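Side-chain contacts in glucose-6-phosphate 1-dehydrogenase (Mycobacterium avium, PDB 4LGV), which probably catalyses the NADP-dependent oxidation of glucose 6-phosphate to 6-phosphogluconolactone, the first step of the pentose phosphate pathway: residues A[196-201]-A[253-258]; A[358-361]-A[365-368]; A[406-409]-A[413-416]. All coordinates share one frame; numbering follows the deposited sequence.

Contact 1: A[196-201]-A[253-258]; sequences GKQPVE and QNHLLQ
Gln198 and His255 meet through a directed hydrogen bond, an instructive case of a buried amide being used to hold an imidazole. Gln198 directly follows a sequence that matches the DHYLGK active-site signature of glucose-6-phosphate dehydrogenases, with Phe in place of Tyr, so the contact probably borders the substrate pocket.

The polar part is carried by the amide nitrogen. NE2 of Gln198 donates to ND1 of His255 over 3.1 Å, with an N-H...N angle of 160°. The bond is well aligned with the amide, since ND1 lies close to the amide plane, but less so with the ring: NE2 stands 31° out of the imidazole plane. The same NE2 is also 3.1 Å from the carbonyl O of His255. The Gln198 chain is extended beyond CG, which carries the amide across to the helix. In His255, CG anti to the backbone N (chi1 -177°) swings the imidazole out to meet it.

Van der Waals contacts fill in around this bond. The two side chains run past each other in opposite directions, bringing CG of Gln198 to 3.9 Å from CE1 of His255. Gln258 adds its methylene, with CB 3.8 Å from NE2 of Gln198, while its own OE1 turns to Lys280.

Backbone geometry contributes on both sides. Pro199 centres an inverse gamma turn and stands at the N-cap position of helix 200-209, whereas helix 246-264 widens into a pi-type turn at 253-256, and Gln258 N bonds Asn254 O. In the surrounding fold, Phe194 meets the His255 ring and Asn254 binds Asp192; Gln198 also packs on Val259 and Leu262 of helix 246-264, and helices 273-284 and 434-449 cover Leu257 and Gln258.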
ATOM      1  N   GLY A 196      -4.473 -30.021 -18.834  1.00 27.55           N
ATOM      2  CA  GLY A 196      -4.949 -30.989 -17.857  1.00 26.20           C
ATOM      3  C   GLY A 196      -4.099 -31.089 -16.637  1.00 27.09           C
ATOM      4  O   GLY A 196      -4.547 -31.642 -15.644  1.00 28.46           O
ATOM      5  N   LYS A 197      -2.868 -30.565 -16.687  1.00 27.86           N
ATOM      6  CA  LYS A 197      -1.975 -30.535 -15.530  1.00 27.45           C
ATOM      7  C   LYS A 197      -2.160 -29.312 -14.673  1.00 26.51           C
ATOM      8  O   LYS A 197      -1.517 -29.179 -13.637  1.00 27.54           O
ATOM      9  CB  LYS A 197      -0.508 -30.525 -15.991  1.00 28.62           C
ATOM     10  CG  LYS A 197      -0.064 -31.776 -16.711  1.00 30.97           C
ATOM     11  CD  LYS A 197       1.370 -31.658 -17.267  1.00 32.38           C
ATOM     12  CE  LYS A 197       1.937 -33.020 -17.661  1.00 33.22           C
ATOM     13  NZ  LYS A 197       2.178 -33.833 -16.418  1.00 33.74           N
ATOM     14  N   GLN A 198      -2.934 -28.356 -15.132  1.00 26.05           N
ATOM     15  CA  GLN A 198      -2.979 -27.095 -14.449  1.00 26.81           C
ATOM     16  C   GLN A 198      -3.901 -27.146 -13.239  1.00 26.09           C
ATOM     17  O   GLN A 198      -5.071 -27.513 -13.359  1.00 26.04           O
ATOM     18  CB  GLN A 198      -3.422 -25.999 -15.401  1.00 28.38           C
ATOM     19  CG  GLN A 198      -2.274 -25.578 -16.292  1.00 30.93           C
ATOM     20  CD  GLN A 198      -2.577 -24.365 -17.143  1.00 30.82           C
ATOM     21  OE1 GLN A 198      -3.316 -23.492 -16.731  1.00 34.47           O
ATOM     22  NE2 GLN A 198      -1.943 -24.282 -18.325  1.00 31.79           N
ATOM     23  N   PRO A 199      -3.384 -26.738 -12.074  1.00 25.35           N
ATOM     24  CA  PRO A 199      -4.180 -26.691 -10.874  1.00 25.25           C
ATOM     25  C   PRO A 199      -4.949 -25.387 -10.800  1.00 24.95           C
ATOM     26  O   PRO A 199      -4.632 -24.520  -9.955  1.00 25.14           O
ATOM     27  CB  PRO A 199      -3.114 -26.794  -9.772  1.00 25.72           C
ATOM     28  CG  PRO A 199      -1.910 -26.135 -10.325  1.00 24.71           C
ATOM     29  CD  PRO A 199      -1.984 -26.367 -11.814  1.00 25.69           C
ATOM     30  N   VAL A 200      -5.938 -25.252 -11.685  1.00 24.69           N
ATOM     31  CA  VAL A 200      -6.680 -24.015 -11.903  1.00 25.41           C
ATOM     32  C   VAL A 200      -7.407 -23.545 -10.628  1.00 26.77           C
ATOM     33  O   VAL A 200      -7.268 -22.388 -10.216  1.00 27.11           O
ATOM     34  CB  VAL A 200      -7.661 -24.155 -13.086  1.00 25.72           C
ATOM     35  CG1 VAL A 200      -8.534 -22.918 -13.252  1.00 25.90           C
ATOM     36  CG2 VAL A 200      -6.898 -24.358 -14.391  1.00 27.48           C
ATOM     37  N   GLU A 201      -8.169 -24.427  -9.999  1.00 28.03           N
ATOM     38  CA  GLU A 201      -8.927 -24.035  -8.815  1.00 29.08           C
ATOM     39  C   GLU A 201      -8.023 -23.791  -7.649  1.00 27.06           C
ATOM     40  O   GLU A 201      -8.233 -22.838  -6.881  1.00 26.39           O
ATOM     41  CB  GLU A 201      -9.962 -25.075  -8.415  1.00 33.23           C
ATOM     42  CG  GLU A 201     -11.204 -25.072  -9.291  1.00 39.72           C
ATOM     43  CD  GLU A 201     -12.175 -26.214  -8.946  1.00 46.68           C
ATOM     44  OE1 GLU A 201     -12.105 -26.792  -7.813  1.00 47.16           O
ATOM     45  OE2 GLU A 201     -13.005 -26.533  -9.828  1.00 48.27           O
ATOM     46  N   GLN A 253       2.636 -21.137 -26.471  1.00 28.07           N
ATOM     47  CA  GLN A 253       1.471 -20.440 -27.004  1.00 28.36           C
ATOM     48  C   GLN A 253       0.224 -20.620 -26.156  1.00 27.72           C
ATOM     49  O   GLN A 253      -0.509 -19.670 -25.911  1.00 30.17           O
ATOM     50  CB  GLN A 253       1.213 -20.897 -28.449  1.00 29.05           C
ATOM     51  CG  GLN A 253      -0.052 -20.342 -29.108  1.00 30.16           C
ATOM     52  CD  GLN A 253      -1.266 -21.208 -28.856  1.00 31.86           C
ATOM     53  OE1 GLN A 253      -1.202 -22.415 -28.980  1.00 33.85           O
ATOM     54  NE2 GLN A 253      -2.385 -20.593 -28.469  1.00 33.20           N
ATOM     55  N   ASN A 254      -0.026 -21.828 -25.725  1.00 27.53           N
ATOM     56  CA  ASN A 254      -1.238 -22.160 -24.965  1.00 27.25           C
ATOM     57  C   ASN A 254      -0.883 -22.436 -23.496  1.00 26.03           C
ATOM     58  O   ASN A 254      -1.225 -21.656 -22.626  1.00 24.16           O
ATOM     59  CB  ASN A 254      -1.967 -23.351 -25.612  1.00 28.22           C
ATOM     60  CG  ASN A 254      -3.395 -23.482 -25.160  1.00 29.43           C
ATOM     61  OD1 ASN A 254      -4.039 -22.498 -24.871  1.00 32.32           O
ATOM     62  ND2 ASN A 254      -3.895 -24.704 -25.084  1.00 29.90           N
ATOM     63  N   HIS A 255      -0.166 -23.523 -23.230  1.00 25.20           N
ATOM     64  CA  HIS A 255       0.074 -23.978 -21.845  1.00 24.84           C
ATOM     65  C   HIS A 255       0.699 -22.928 -20.936  1.00 24.22           C
ATOM     66  O   HIS A 255       0.100 -22.539 -19.917  1.00 23.40           O
ATOM     67  CB  HIS A 255       0.939 -25.243 -21.869  1.00 25.19           C
ATOM     68  CG  HIS A 255       1.207 -25.850 -20.524  1.00 25.70           C
ATOM     69  ND1 HIS A 255       0.229 -26.026 -19.579  1.00 25.72           N
ATOM     70  CD2 HIS A 255       2.344 -26.367 -19.980  1.00 26.13           C
ATOM     71  CE1 HIS A 255       0.750 -26.588 -18.497  1.00 25.23           C
ATOM     72  NE2 HIS A 255       2.026 -26.827 -18.722  1.00 25.32           N
ATOM     73  N   LEU A 256       1.892 -22.459 -21.288  1.00 23.58           N
ATOM     74  CA  LEU A 256       2.635 -21.623 -20.376  1.00 23.07           C
ATOM     75  C   LEU A 256       2.044 -20.232 -20.274  1.00 23.35           C
ATOM     76  O   LEU A 256       2.034 -19.653 -19.199  1.00 21.53           O
ATOM     77  CB  LEU A 256       4.117 -21.574 -20.742  1.00 23.30           C
ATOM     78  CG  LEU A 256       4.892 -22.849 -20.546  1.00 23.62           C
ATOM     79  CD1 LEU A 256       6.380 -22.691 -20.869  1.00 24.29           C
ATOM     80  CD2 LEU A 256       4.762 -23.361 -19.128  1.00 24.17           C
ATOM     81  N   LEU A 257       1.569 -19.680 -21.389  1.00 24.04           N
ATOM     82  CA  LEU A 257       0.874 -18.386 -21.317  1.00 23.92           C
ATOM     83  C   LEU A 257      -0.419 -18.484 -20.518  1.00 23.24           C
ATOM     84  O   LEU A 257      -0.783 -17.562 -19.800  1.00 22.90           O
ATOM     85  CB  LEU A 257       0.612 -17.843 -22.713  1.00 24.97           C
ATOM     86  CG  LEU A 257       1.865 -17.283 -23.412  1.00 25.41           C
ATOM     87  CD1 LEU A 257       1.542 -16.836 -24.832  1.00 25.57           C
ATOM     88  CD2 LEU A 257       2.409 -16.108 -22.630  1.00 25.12           C
ATOM     89  N   GLN A 258      -1.084 -19.614 -20.573  1.00 23.36           N
ATOM     90  CA  GLN A 258      -2.283 -19.808 -19.733  1.00 23.81           C
ATOM     91  C   GLN A 258      -1.898 -19.865 -18.244  1.00 21.69           C
ATOM     92  O   GLN A 258      -2.618 -19.373 -17.413  1.00 20.42           O
ATOM     93  CB  GLN A 258      -3.035 -21.085 -20.143  1.00 25.69           C
ATOM     94  CG  GLN A 258      -3.802 -20.936 -21.459  1.00 28.41           C
ATOM     95  CD  GLN A 258      -5.226 -20.476 -21.256  1.00 32.62           C
ATOM     96  OE1 GLN A 258      -5.896 -20.872 -20.285  1.00 36.80           O
ATOM     97  NE2 GLN A 258      -5.717 -19.649 -22.175  1.00 35.57           N
TER

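Contact 2: A[358-361]-A[365-368]; sequences PGFS and NRRP
Phe360 and Arg366 form a cation-pi pair within the long loop joining strands 347-354 and 373-379, and so illustrate how one such pair can bridge two arms of an irregular chain. The loop projects far from its own subunit, about 40 Å from the chain centre to the centre of the contact, and lies among neighbouring copies of the protein.

Phe360 has left-handed backbone angles, and its CB is directed at the opposing arm, with CG beside the backbone N (chi1 -60°). Arg366 reaches the ring by folding: CG lies beside the backbone N, and a second bend at chi2 turns the chain before it runs on to the guanidinium. That group does not lie flat on the phenyl. The two planes are 58° apart, and the guanidinium presents an edge, led by NH1, to one face of the ring. CZ sits 4.6 Å from the centroid of the Phe360 ring and only 15° off the ring normal, so the charge is placed well over the pi cloud.

Neighbouring subunits contact both partners. Arg366 NH2 donates to Pro268 O of the second subunit, which probably helps set the rotation of the guanidinium, while Trp328 of the third subunit meets the Phe360 ring nearly perpendicularly. The closest approach is off-centre: Arg366 NH1 stands 3.4 Å from both CG and CD2 of Phe360.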
ATOM      1  N   PRO A 358      13.602  -1.913   0.901  1.00 24.31           N
ATOM      2  CA  PRO A 358      14.370  -0.773   0.393  1.00 24.58           C
ATOM      3  C   PRO A 358      15.160  -0.081   1.487  1.00 25.40           C
ATOM      4  O   PRO A 358      14.860  -0.222   2.681  1.00 26.82           O
ATOM      5  CB  PRO A 358      13.297   0.153  -0.140  1.00 23.94           C
ATOM      6  CG  PRO A 358      12.049  -0.195   0.664  1.00 24.10           C
ATOM      7  CD  PRO A 358      12.142  -1.666   0.881  1.00 23.75           C
ATOM      8  N   GLY A 359      16.189   0.628   1.086  1.00 25.67           N
ATOM      9  CA  GLY A 359      16.913   1.477   2.005  1.00 27.39           C
ATOM     10  C   GLY A 359      17.952   0.815   2.866  1.00 26.93           C
ATOM     11  O   GLY A 359      18.225  -0.372   2.730  1.00 25.57           O
ATOM     12  N   PHE A 360      18.554   1.619   3.735  1.00 27.54           N
ATOM     13  CA  PHE A 360      19.560   1.123   4.688  1.00 28.99           C
ATOM     14  C   PHE A 360      20.725   0.339   4.081  1.00 29.75           C
ATOM     15  O   PHE A 360      21.235  -0.586   4.710  1.00 31.11           O
ATOM     16  CB  PHE A 360      18.857   0.325   5.796  1.00 28.24           C
ATOM     17  CG  PHE A 360      17.860   1.155   6.557  1.00 28.04           C
ATOM     18  CD1 PHE A 360      18.285   2.112   7.458  1.00 28.08           C
ATOM     19  CD2 PHE A 360      16.500   1.006   6.331  1.00 28.06           C
ATOM     20  CE1 PHE A 360      17.387   2.884   8.146  1.00 28.99           C
ATOM     21  CE2 PHE A 360      15.588   1.770   7.017  1.00 27.69           C
ATOM     22  CZ  PHE A 360      16.014   2.700   7.951  1.00 28.64           C
ATOM     23  N   SER A 361      21.182   0.740   2.895  1.00 30.89           N
ATOM     24  CA  SER A 361      22.434   0.183   2.329  1.00 33.47           C
ATOM     25  C   SER A 361      23.640   0.413   3.223  1.00 32.68           C
ATOM     26  O   SER A 361      24.575  -0.342   3.166  1.00 32.08           O
ATOM     27  CB  SER A 361      22.752   0.811   0.975  1.00 34.34           C
ATOM     28  OG  SER A 361      21.813   0.333   0.056  1.00 42.57           O
ATOM     29  N   ASN A 365      23.369  -6.394   7.736  1.00 46.31           N
ATOM     30  CA  ASN A 365      22.276  -7.249   8.205  1.00 46.58           C
ATOM     31  C   ASN A 365      20.857  -6.708   7.965  1.00 43.88           C
ATOM     32  O   ASN A 365      19.927  -6.945   8.765  1.00 43.89           O
ATOM     33  CB  ASN A 365      22.484  -7.582   9.699  1.00 51.54           C
ATOM     34  CG  ASN A 365      23.932  -7.990  10.008  1.00 58.82           C
ATOM     35  OD1 ASN A 365      24.537  -8.803   9.285  1.00 64.19           O
ATOM     36  ND2 ASN A 365      24.494  -7.438  11.088  1.00 59.17           N
ATOM     37  N   ARG A 366      20.687  -6.001   6.856  1.00 41.66           N
ATOM     38  CA  ARG A 366      19.357  -5.628   6.393  1.00 40.68           C
ATOM     39  C   ARG A 366      19.025  -6.215   5.044  1.00 41.59           C
ATOM     40  O   ARG A 366      17.932  -5.993   4.524  1.00 38.51           O
ATOM     41  CB  ARG A 366      19.241  -4.114   6.327  1.00 39.98           C
ATOM     42  CG  ARG A 366      19.245  -3.460   7.701  1.00 39.36           C
ATOM     43  CD  ARG A 366      18.075  -3.873   8.585  1.00 37.79           C
ATOM     44  NE  ARG A 366      18.047  -3.016   9.770  1.00 36.66           N
ATOM     45  CZ  ARG A 366      17.493  -1.812   9.814  1.00 33.11           C
ATOM     46  NH1 ARG A 366      16.874  -1.312   8.732  1.00 31.19           N
ATOM     47  NH2 ARG A 366      17.543  -1.120  10.944  1.00 31.09           N
ATOM     48  N   ARG A 367      19.971  -6.954   4.467  1.00 41.29           N
ATOM     49  CA  ARG A 367      19.850  -7.407   3.118  1.00 41.47           C
ATOM     50  C   ARG A 367      20.488  -8.783   2.908  1.00 40.22           C
ATOM     51  O   ARG A 367      21.691  -8.907   2.928  1.00 39.80           O
ATOM     52  CB  ARG A 367      20.505  -6.394   2.222  1.00 45.97           C
ATOM     53  CG  ARG A 367      20.352  -6.701   0.758  1.00 49.77           C
ATOM     54  CD  ARG A 367      20.706  -5.463  -0.029  1.00 52.04           C
ATOM     55  NE  ARG A 367      20.858  -5.787  -1.449  1.00 52.75           N
ATOM     56  CZ  ARG A 367      20.382  -5.057  -2.451  1.00 52.52           C
ATOM     57  NH1 ARG A 367      19.683  -3.940  -2.208  1.00 54.44           N
ATOM     58  NH2 ARG A 367      20.601  -5.446  -3.707  1.00 53.06           N
ATOM     59  N   PRO A 368      19.667  -9.829   2.708  1.00 36.84           N
ATOM     60  CA  PRO A 368      20.208 -11.162   2.398  1.00 36.90           C
ATOM     61  C   PRO A 368      20.810 -11.176   0.994  1.00 35.48           C
ATOM     62  O   PRO A 368      20.550 -10.257   0.244  1.00 33.73           O
ATOM     63  CB  PRO A 368      18.986 -12.074   2.446  1.00 35.41           C
ATOM     64  CG  PRO A 368      17.823 -11.182   2.673  1.00 35.93           C
ATOM     65  CD  PRO A 368      18.223  -9.764   2.523  1.00 34.19           C
TER

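Contact 3: A[406-409]-A[413-416]; sequences AVDL and VRPY
Arg414 reaches back to the main chain of Asp408 across the strand-to-helix connection between strand 395-404 and helix 413-424, showing how a first-turn side chain can hold the loop leading into its own helix. NH1 of Arg414 donates to the carbonyl O of Asp408 over 2.8 Å, with an N-H...O angle of 153°. The oxygen lies near the guanidinium plane, at its edge, although NH1 itself is tilted 32° from the carbonyl plane. An extended chain from CG to NE spans the gap. Arg414 NE binds a glycerol, probably from the crystallisation liquor.

The carboxylate has other work. Asp408 OD1 accepts from Gly410 N, an Asx turn, and from Asp381 N; its OD2 is 4.3 Å from NH1 of Arg414, well out of the guanidinium plane, so only charge attraction is expected there.

Apolar packing lies beyond. Leu409 CD2 rests 3.9 Å from CB of Arg414. Pro415 occupies the first helical turn, where lacking an N-H costs no helical bond, and its ring carbon CD lies 3.5 Å from Leu409 O and 4.2 Å from Leu409 CB.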
ATOM      1  N   ALA A 406      -3.165 -28.844  -4.277  1.00 35.06           N
ATOM      2  CA  ALA A 406      -3.719 -29.635  -5.374  1.00 35.88           C
ATOM      3  C   ALA A 406      -3.231 -31.091  -5.280  1.00 37.10           C
ATOM      4  O   ALA A 406      -3.064 -31.614  -4.158  1.00 43.47           O
ATOM      5  CB  ALA A 406      -3.419 -28.987  -6.735  1.00 35.29           C
ATOM      6  N   VAL A 407      -3.049 -31.752  -6.427  1.00 37.11           N
ATOM      7  CA  VAL A 407      -2.680 -33.185  -6.476  1.00 37.46           C
ATOM      8  C   VAL A 407      -1.720 -33.416  -7.642  1.00 37.63           C
ATOM      9  O   VAL A 407      -1.714 -32.657  -8.632  1.00 38.31           O
ATOM     10  CB  VAL A 407      -3.918 -34.138  -6.651  1.00 37.63           C
ATOM     11  CG1 VAL A 407      -4.872 -34.033  -5.457  1.00 38.43           C
ATOM     12  CG2 VAL A 407      -4.670 -33.845  -7.969  1.00 37.06           C
ATOM     13  N   ASP A 408      -0.940 -34.488  -7.537  1.00 36.86           N
ATOM     14  CA  ASP A 408       0.064 -34.787  -8.503  1.00 35.44           C
ATOM     15  C   ASP A 408      -0.571 -35.336  -9.812  1.00 36.23           C
ATOM     16  O   ASP A 408      -1.274 -36.364  -9.813  1.00 36.26           O
ATOM     17  CB  ASP A 408       1.071 -35.782  -7.946  1.00 35.17           C
ATOM     18  CG  ASP A 408       2.175 -36.097  -8.955  1.00 35.58           C
ATOM     19  OD1 ASP A 408       2.482 -35.262  -9.832  1.00 33.38           O
ATOM     20  OD2 ASP A 408       2.743 -37.178  -8.865  1.00 37.69           O
ATOM     21  N   LEU A 409      -0.321 -34.605 -10.892  1.00 35.42           N
ATOM     22  CA  LEU A 409      -0.763 -34.949 -12.246  1.00 36.29           C
ATOM     23  C   LEU A 409       0.465 -35.131 -13.165  1.00 37.90           C
ATOM     24  O   LEU A 409       0.402 -34.837 -14.355  1.00 35.36           O
ATOM     25  CB  LEU A 409      -1.711 -33.831 -12.817  1.00 34.15           C
ATOM     26  CG  LEU A 409      -3.023 -33.598 -12.040  1.00 35.01           C
ATOM     27  CD1 LEU A 409      -3.789 -32.337 -12.523  1.00 34.91           C
ATOM     28  CD2 LEU A 409      -3.949 -34.837 -12.064  1.00 33.84           C
ATOM     29  N   VAL A 413      -1.078 -39.954 -18.135  1.00 40.21           N
ATOM     30  CA  VAL A 413      -2.475 -40.446 -18.182  1.00 40.27           C
ATOM     31  C   VAL A 413      -3.507 -39.613 -17.366  1.00 38.66           C
ATOM     32  O   VAL A 413      -4.659 -39.463 -17.808  1.00 36.73           O
ATOM     33  CB  VAL A 413      -2.607 -41.920 -17.788  1.00 40.77           C
ATOM     34  CG1 VAL A 413      -2.276 -42.132 -16.312  1.00 40.37           C
ATOM     35  CG2 VAL A 413      -4.019 -42.392 -18.121  1.00 42.97           C
ATOM     36  N   ARG A 414      -3.086 -39.087 -16.205  1.00 35.98           N
ATOM     37  CA  ARG A 414      -3.976 -38.396 -15.267  1.00 36.73           C
ATOM     38  C   ARG A 414      -4.540 -37.119 -15.843  1.00 33.10           C
ATOM     39  O   ARG A 414      -5.748 -36.917 -15.835  1.00 33.32           O
ATOM     40  CB  ARG A 414      -3.225 -38.122 -13.977  1.00 37.59           C
ATOM     41  CG  ARG A 414      -2.962 -39.365 -13.130  1.00 42.16           C
ATOM     42  CD  ARG A 414      -2.189 -38.983 -11.864  1.00 44.27           C
ATOM     43  NE  ARG A 414      -1.744 -40.155 -11.126  1.00 47.17           N
ATOM     44  CZ  ARG A 414      -1.266 -40.156  -9.878  1.00 49.60           C
ATOM     45  NH1 ARG A 414      -1.165 -39.032  -9.145  1.00 49.01           N
ATOM     46  NH2 ARG A 414      -0.912 -41.312  -9.345  1.00 49.99           N
ATOM     47  N   PRO A 415      -3.686 -36.308 -16.426  1.00 33.40           N
ATOM     48  CA  PRO A 415      -4.213 -35.155 -17.122  1.00 34.02           C
ATOM     49  C   PRO A 415      -5.149 -35.484 -18.231  1.00 33.21           C
ATOM     50  O   PRO A 415      -6.168 -34.806 -18.418  1.00 34.64           O
ATOM     51  CB  PRO A 415      -2.970 -34.462 -17.695  1.00 35.09           C
ATOM     52  CG  PRO A 415      -1.779 -35.270 -17.247  1.00 34.49           C
ATOM     53  CD  PRO A 415      -2.236 -36.199 -16.189  1.00 34.64           C
ATOM     54  N   TYR A 416      -4.807 -36.498 -18.983  1.00 31.82           N
ATOM     55  CA  TYR A 416      -5.613 -36.855 -20.114  1.00 32.89           C
ATOM     56  C   TYR A 416      -7.015 -37.321 -19.708  1.00 31.00           C
ATOM     57  O   TYR A 416      -8.014 -36.818 -20.223  1.00 30.33           O
ATOM     58  CB  TYR A 416      -4.884 -37.911 -20.916  1.00 34.27           C
ATOM     59  CG  TYR A 416      -5.602 -38.214 -22.162  1.00 35.14           C
ATOM     60  CD1 TYR A 416      -5.474 -37.404 -23.283  1.00 36.01           C
ATOM     61  CD2 TYR A 416      -6.473 -39.269 -22.205  1.00 37.99           C
ATOM     62  CE1 TYR A 416      -6.190 -37.647 -24.432  1.00 38.08           C
ATOM     63  CE2 TYR A 416      -7.195 -39.548 -23.361  1.00 40.04           C
ATOM     64  CZ  TYR A 416      -7.051 -38.732 -24.480  1.00 39.74           C
ATOM     65  OH  TYR A 416      -7.735 -39.044 -25.625  1.00 41.00           O
TER

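From the N terminus, contact 1 closes a long loop: 51 residues, including most of helix 200-209 and strand 222-230, separate its segments. Contacts 2 and 3 are local, each closing a three-residue gap, the former in the connection between strands 347-354 and 373-379, the latter between the loop after strand 395-404 and the first turn of helix 413-424. The three follow in series, neither nesting nor crossing. In space, contacts 1 and 3 touch: Lys197 NZ lies 2.9 Å from Leu409 O, a probable hydrogen bond, and Pro199 packs on Ala406. Together they join segment 196-201 to helices 246-264 and 413-424. Contact 2 stands apart at the subunit interfaces, its nearest atoms about 28 Å from either.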